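Local atomic coordinates of DyP-type peroxidase (Pleurotus ostreatus PC15, PDB entry 6FSK), a protein that is a fungal heme b peroxidase of the dye-decolorizing (DyP) type that probably uses peroxide to oxidise dyes and Mn(II). Residues 250-253 / 254-258; 151-154 / 155-159. The protein carries 1 engineered substitution. One frame throughout, in Å; residues are numbered along the deposited sequence.

Contact 1: residues 250-253 / 254-258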
ATOM      1  N   PRO A 250      -4.933  -5.119 -19.818  1.00  9.94           N
ATOM      2  CA  PRO A 250      -5.595  -4.922 -21.126  1.00 10.23           C
ATOM      3  C   PRO A 250      -6.996  -4.318 -21.001  1.00 10.46           C
ATOM      4  O   PRO A 250      -7.412  -3.467 -21.812  1.00 11.15           O
ATOM      5  CB  PRO A 250      -5.662  -6.343 -21.750  1.00 10.40           C
ATOM      6  CG  PRO A 250      -4.528  -7.080 -21.038  1.00 11.02           C
ATOM      7  CD  PRO A 250      -4.478  -6.490 -19.613  1.00 10.00           C
ATOM      8  N   GLU A 251      -7.723  -4.721 -19.975  1.00  9.44           N
ATOM      9  CA  GLU A 251      -9.063  -4.241 -19.689  1.00  9.71           C
ATOM     10  C   GLU A 251      -9.044  -2.774 -19.369  1.00 11.13           C
ATOM     11  O   GLU A 251      -9.857  -1.987 -19.868  1.00 10.05           O
ATOM     12  CB  GLU A 251      -9.733  -5.064 -18.567  1.00 11.25           C
ATOM     13  CG  GLU A 251     -10.041  -6.494 -18.922  1.00 12.50           C
ATOM     14  CD  GLU A 251      -8.911  -7.496 -18.742  1.00 11.56           C
ATOM     15  OE1 GLU A 251      -7.737  -7.129 -18.523  1.00 11.53           O
ATOM     16  OE2 GLU A 251      -9.233  -8.714 -18.913  1.00 14.06           O
ATOM     17  N   PHE A 252      -8.129  -2.348 -18.554  1.00 10.16           N
ATOM     18  CA  PHE A 252      -7.973  -0.926 -18.246  1.00 10.91           C
ATOM     19  C   PHE A 252      -7.597  -0.142 -19.491  1.00 10.84           C
ATOM     20  O   PHE A 252      -8.201   0.964 -19.773  1.00 12.13           O
ATOM     21  CB  PHE A 252      -6.971  -0.772 -17.102  1.00 12.17           C
ATOM     22  CG  PHE A 252      -6.672   0.646 -16.687  1.00 14.04           C
ATOM     23  CD1 PHE A 252      -7.573   1.325 -15.900  1.00 18.31           C
ATOM     24  CD2 PHE A 252      -5.510   1.261 -17.135  1.00 16.14           C
ATOM     25  CE1 PHE A 252      -7.269   2.650 -15.520  1.00 21.64           C
ATOM     26  CE2 PHE A 252      -5.215   2.517 -16.730  1.00 19.23           C
ATOM     27  CZ  PHE A 252      -6.071   3.153 -15.907  1.00 19.57           C
ATOM     28  N   ASP A 253      -6.663  -0.647 -20.258  1.00 11.07           N
ATOM     29  CA  ASP A 253      -6.246   0.023 -21.494  1.00 11.33           C
ATOM     30  C   ASP A 253      -7.450   0.142 -22.472  1.00 11.51           C
ATOM     31  O   ASP A 253      -7.639   1.203 -23.051  1.00 13.22           O
ATOM     32  CB  ASP A 253      -5.128  -0.699 -22.184  1.00 13.75           C
ATOM     33  CG  ASP A 253      -3.776  -0.607 -21.470  1.00 17.72           C
ATOM     34  OD1 ASP A 253      -3.532   0.210 -20.617  1.00 22.32           O
ATOM     35  OD2 ASP A 253      -2.957  -1.483 -21.866  1.00 25.23           O
ATOM     36  N   ASP A 254      -8.220  -0.886 -22.604  1.00 11.73           N
ATOM     37  CA  ASP A 254      -9.491  -0.893 -23.438  1.00 11.81           C
ATOM     38  C   ASP A 254     -10.508   0.165 -22.951  1.00 13.37           C
ATOM     39  O   ASP A 254     -11.031   1.011 -23.746  1.00 12.34           O
ATOM     40  CB  ASP A 254     -10.014  -2.312 -23.464  1.00 13.12           C
ATOM     41  CG  ASP A 254     -11.261  -2.515 -24.255  1.00 15.08           C
ATOM     42  OD1 ASP A 254     -11.641  -1.650 -25.100  1.00 14.99           O
ATOM     43  OD2 ASP A 254     -11.897  -3.569 -24.088  1.00 16.02           O
ATOM     44  N   PHE A 255     -10.746   0.184 -21.626  1.00 12.24           N
ATOM     45  CA  PHE A 255     -11.518   1.242 -21.024  1.00 11.83           C
ATOM     46  C   PHE A 255     -11.091   2.621 -21.442  1.00 13.28           C
ATOM     47  O   PHE A 255     -11.898   3.445 -21.873  1.00 13.06           O
ATOM     48  CB  PHE A 255     -11.482   1.079 -19.509  1.00 12.60           C
ATOM     49  CG  PHE A 255     -12.164   2.181 -18.795  1.00 12.28           C
ATOM     50  CD1 PHE A 255     -13.547   2.276 -18.879  1.00 11.96           C
ATOM     51  CD2 PHE A 255     -11.439   3.147 -18.135  1.00 11.85           C
ATOM     52  CE1 PHE A 255     -14.211   3.312 -18.217  1.00 12.98           C
ATOM     53  CE2 PHE A 255     -12.130   4.217 -17.466  1.00 13.29           C
ATOM     54  CZ  PHE A 255     -13.480   4.254 -17.528  1.00 13.53           C
ATOM     55  N   LEU A 256      -9.824   2.928 -21.278  1.00 10.93           N
ATOM     56  CA  LEU A 256      -9.302   4.268 -21.611  1.00 11.19           C
ATOM     57  C   LEU A 256      -9.491   4.540 -23.102  1.00 12.79           C
ATOM     58  O   LEU A 256      -9.992   5.600 -23.474  1.00 13.95           O
ATOM     59  CB  LEU A 256      -7.835   4.456 -21.213  1.00 11.50           C
ATOM     60  CG  LEU A 256      -7.500   4.330 -19.755  1.00 11.15           C
ATOM     61  CD1 LEU A 256      -5.998   4.619 -19.623  1.00 12.13           C
ATOM     62  CD2 LEU A 256      -8.287   5.252 -18.887  1.00 11.24           C
ATOM     63  N   GLU A 257      -9.134   3.582 -23.955  1.00 13.69           N
ATOM     64  CA  GLU A 257      -9.290   3.733 -25.382  1.00 13.29           C
ATOM     65  C   GLU A 257     -10.721   3.967 -25.787  1.00 14.96           C
ATOM     66  O   GLU A 257     -10.959   4.659 -26.820  1.00 14.93           O
ATOM     67  CB  GLU A 257      -8.839   2.441 -26.056  1.00 15.91           C
ATOM     68  CG  GLU A 257      -7.401   2.221 -26.193  1.00 24.15           C
ATOM     69  CD  GLU A 257      -7.075   0.811 -26.745  1.00 25.47           C
ATOM     70  OE1 GLU A 257      -7.953  -0.023 -27.161  1.00 26.46           O
ATOM     71  OE2 GLU A 257      -5.859   0.603 -26.775  1.00 32.42           O
ATOM     72  N   SER A 258     -11.641   3.422 -25.033  1.00 13.63           N
ATOM     73  CA  SER A 258     -13.092   3.453 -25.379  1.00 14.04           C
ATOM     74  C   SER A 258     -13.754   4.714 -24.856  1.00 15.35           C
ATOM     75  O   SER A 258     -14.882   5.018 -25.192  1.00 16.36           O
ATOM     76  CB  SER A 258     -13.767   2.214 -24.868  1.00 15.14           C
ATOM     77  OG  SER A 258     -13.251   1.057 -25.466  1.00 15.56           O
TER
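Four i to i+4 backbone bonds join residues 250-253 to 254-258 as one regular alpha-helix, from Asp254 N to Pro250 O (2.8 Å) through to Glu257 N on Asp253 O. The bond from Phe255 N to Glu251 O is almost straight, 174° at the hydrogen. Together they make up nearly all of helix 249-258, which follows strand 238-247 of the antiparallel sheet in a DyP peroxidase. One side of the helix is greasy. With CG swung away from its own N (chi1 178°), the Phe252 ring leans along the helix toward Leu256, whose CG sits over one ring face near the rim while CD1 comes within 3.7 Å of Phe252 CE2. Phe187 and Phe461 meet the same ring. Phe255, with a similar first torsion, turns its ring toward Phe461 and helix 268-280, whose Leu275 it shares with Leu256. The acids lie elsewhere on the helix: Glu251 OE1 is tied to Thr374 OG1, and Asp254 OD1 bonds the morpholine nitrogen of a buffer molecule. Further along, Asp254 O accepts twice, from Ser258 N and from Ser258 OG, the hydroxyl approaching at 2.8 Å from above the carbonyl plane.

Contact 2: residues 151-154 / 155-159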
ATOM      1  N   ASP A 151      15.906 -20.087   2.362  1.00 19.41           N
ATOM      2  CA  ASP A 151      16.219 -21.511   2.739  1.00 20.50           C
ATOM      3  C   ASP A 151      16.907 -21.568   4.101  1.00 19.12           C
ATOM      4  O   ASP A 151      16.617 -22.444   4.876  1.00 16.41           O
ATOM      5  CB  ASP A 151      17.152 -22.121   1.702  1.00 22.46           C
ATOM      6  CG  ASP A 151      16.446 -22.470   0.448  1.00 27.62           C
ATOM      7  OD1 ASP A 151      15.214 -22.345   0.394  1.00 31.97           O
ATOM      8  OD2 ASP A 151      17.143 -22.891  -0.517  1.00 34.48           O
ATOM      9  N   GLU A 152      17.789 -20.616   4.397  1.00 18.11           N
ATOM     10  CA  GLU A 152      18.434 -20.555   5.686  1.00 20.50           C
ATOM     11  C   GLU A 152      17.425 -20.339   6.813  1.00 18.51           C
ATOM     12  O   GLU A 152      17.444 -21.004   7.881  1.00 17.92           O
ATOM     13  CB  GLU A 152      19.493 -19.465   5.605  1.00 25.09           C
ATOM     14  CG  GLU A 152      20.363 -19.289   6.801  1.00 31.58           C
ATOM     15  CD  GLU A 152      21.401 -18.197   6.565  1.00 34.88           C
ATOM     16  OE1 GLU A 152      21.243 -17.356   5.610  1.00 31.67           O
ATOM     17  OE2 GLU A 152      22.313 -18.155   7.428  1.00 35.12           O
ATOM     18  N   ILE A 153      16.441 -19.475   6.589  1.00 15.53           N
ATOM     19  CA  ILE A 153      15.423 -19.265   7.578  1.00 15.41           C
ATOM     20  C   ILE A 153      14.521 -20.447   7.733  1.00 16.29           C
ATOM     21  O   ILE A 153      14.200 -20.849   8.832  1.00 16.62           O
ATOM     22  CB  ILE A 153      14.573 -17.963   7.273  1.00 16.97           C
ATOM     23  CG1 ILE A 153      15.469 -16.735   7.144  1.00 19.23           C
ATOM     24  CG2 ILE A 153      13.509 -17.680   8.312  1.00 20.20           C
ATOM     25  CD1 ILE A 153      16.339 -16.505   8.363  1.00 22.21           C
ATOM     26  N   LYS A 154      14.120 -21.069   6.622  1.00 15.99           N
ATOM     27  CA  LYS A 154      13.299 -22.229   6.727  1.00 17.32           C
ATOM     28  C   LYS A 154      13.973 -23.341   7.560  1.00 18.26           C
ATOM     29  O   LYS A 154      13.287 -24.056   8.305  1.00 15.82           O
ATOM     30  CB  LYS A 154      12.955 -22.734   5.351  1.00 17.71           C
ATOM     31  CG  LYS A 154      11.980 -21.754   4.763  1.00 21.05           C
ATOM     32  CD  LYS A 154      11.283 -22.206   3.508  1.00 28.52           C
ATOM     33  CE  LYS A 154      12.059 -22.380   2.314  1.00 29.56           C
ATOM     34  NZ  LYS A 154      10.909 -22.285   1.302  1.00 30.96           N
ATOM     35  N   HIS A 155      15.276 -23.483   7.313  1.00 17.52           N
ATOM     36  CA  HIS A 155      16.102 -24.474   8.064  1.00 19.89           C
ATOM     37  C   HIS A 155      16.071 -24.245   9.576  1.00 18.45           C
ATOM     38  O   HIS A 155      15.896 -25.168  10.383  1.00 18.23           O
ATOM     39  CB  HIS A 155      17.521 -24.488   7.530  1.00 23.26           C
ATOM     40  CG  HIS A 155      18.339 -25.600   8.107  1.00 30.32           C
ATOM     41  ND1 HIS A 155      19.241 -25.415   9.136  1.00 35.04           N
ATOM     42  CD2 HIS A 155      18.373 -26.916   7.806  1.00 31.80           C
ATOM     43  CE1 HIS A 155      19.820 -26.570   9.422  1.00 31.87           C
ATOM     44  NE2 HIS A 155      19.291 -27.499   8.646  1.00 34.49           N
ATOM     45  N   ILE A 156      16.134 -22.979   9.982  1.00 17.91           N
ATOM     46  CA  ILE A 156      15.961 -22.672  11.407  1.00 14.60           C
ATOM     47  C   ILE A 156      14.668 -23.203  12.035  1.00 15.38           C
ATOM     48  O   ILE A 156      14.593 -23.612  13.192  1.00 16.61           O
ATOM     49  CB  ILE A 156      16.044 -21.119  11.634  1.00 16.90           C
ATOM     50  CG1 ILE A 156      17.451 -20.655  11.339  1.00 18.99           C
ATOM     51  CG2 ILE A 156      15.588 -20.737  13.021  1.00 19.05           C
ATOM     52  CD1 ILE A 156      17.557 -19.133  11.288  1.00 20.59           C
ATOM     53  N   PHE A 157      13.550 -23.161  11.298  1.00 13.79           N
ATOM     54  CA  PHE A 157      12.282 -23.573  11.805  1.00 13.80           C
ATOM     55  C   PHE A 157      11.924 -25.028  11.378  1.00 12.72           C
ATOM     56  O   PHE A 157      10.805 -25.488  11.581  1.00 16.28           O
ATOM     57  CB  PHE A 157      11.164 -22.633  11.364  1.00 15.00           C
ATOM     58  CG  PHE A 157      11.280 -21.245  11.943  1.00 14.45           C
ATOM     59  CD1 PHE A 157      10.838 -20.980  13.214  1.00 15.43           C
ATOM     60  CD2 PHE A 157      11.881 -20.243  11.171  1.00 14.35           C
ATOM     61  CE1 PHE A 157      11.026 -19.672  13.781  1.00 14.07           C
ATOM     62  CE2 PHE A 157      12.013 -18.970  11.681  1.00 16.17           C
ATOM     63  CZ  PHE A 157      11.649 -18.688  12.998  1.00 14.40           C
ATOM     64  N   GLY A 158      12.831 -25.659  10.704  1.00 14.03           N
ATOM     65  CA  GLY A 158      12.716 -27.099  10.342  1.00 14.69           C
ATOM     66  C   GLY A 158      11.644 -27.335   9.312  1.00 14.00           C
ATOM     67  O   GLY A 158      11.092 -28.424   9.243  1.00 14.61           O
ATOM     68  N   VAL A 159      11.411 -26.322   8.441  1.00 15.11           N
ATOM     69  CA  VAL A 159      10.293 -26.438   7.489  1.00 12.91           C
ATOM     70  C   VAL A 159      10.521 -27.644   6.548  1.00 13.86           C
ATOM     71  O   VAL A 159      11.610 -27.826   6.019  1.00 14.54           O
ATOM     72  CB  VAL A 159      10.142 -25.157   6.624  1.00 15.40           C
ATOM     73  CG1 VAL A 159       9.064 -25.348   5.528  1.00 16.67           C
ATOM     74  CG2 VAL A 159       9.874 -23.909   7.492  1.00 16.45           C
TER
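Lys154 and Val159 meet where helix 144-156 ends in a Schellman motif, with Gly158 as the residue that turns the chain. Gly158 takes positive phi (70°), and two bonds run back into the last turn: Val159 N to Lys154 O, nearly straight at 2.9 Å, and Gly158 N to His155 O at 3.1 Å. Phe157 N also makes a weak bond to Lys154 O, and another weak one to Ile153 O. Val159 folds over the turn: its CB lies 3.9 Å from Lys154 CB, and its CG2 packs 3.5 Å from Lys154 O, with the two side chains crossing at a slant. The lysine's first torsion (chi1 -72°) sets CG opposite its carbonyl carbon, 4.1 Å from Val159 CG2. His155 has its CB against Asp151 O, and its N bonds the same oxygen. Ile153 works the inner side of the helix, lying alongside both Ile156 and Phe157, with the two isoleucine CD1 atoms 4.1 Å apart. The Phe157 ring also meets Phe34 and Phe41, placing this helix end against helix 31-41 in the alpha+beta barrel domain, while Val159 touches Ile166 of strand 166-175. Ile153 CG2 meets the Phe157 ring at its edge and in its plane, 3.9 Å from CE2.

Both contacts are local, along a helix, and contact 2 also takes in the helix end; they sit far apart, with centres about 45 Å and nearest atoms about 30 Å from each other. Contact 2 comes first in the chain and belongs to the N-terminal alpha+beta barrel domain family, contact 1 to the C-terminal DyP family region. A common eight-stranded sheet runs between their neighbourhoods: contact 2 leads into its outermost strand 166-175, whereas contact 1 follows the inner strand 238-247. Contact 1 alone approaches the heme, the Phe252 side chain being about 8 Å from the cofactor and about 9 Å from the side chain of the axial ligand His329. Contact 2 is remote from the heme pocket.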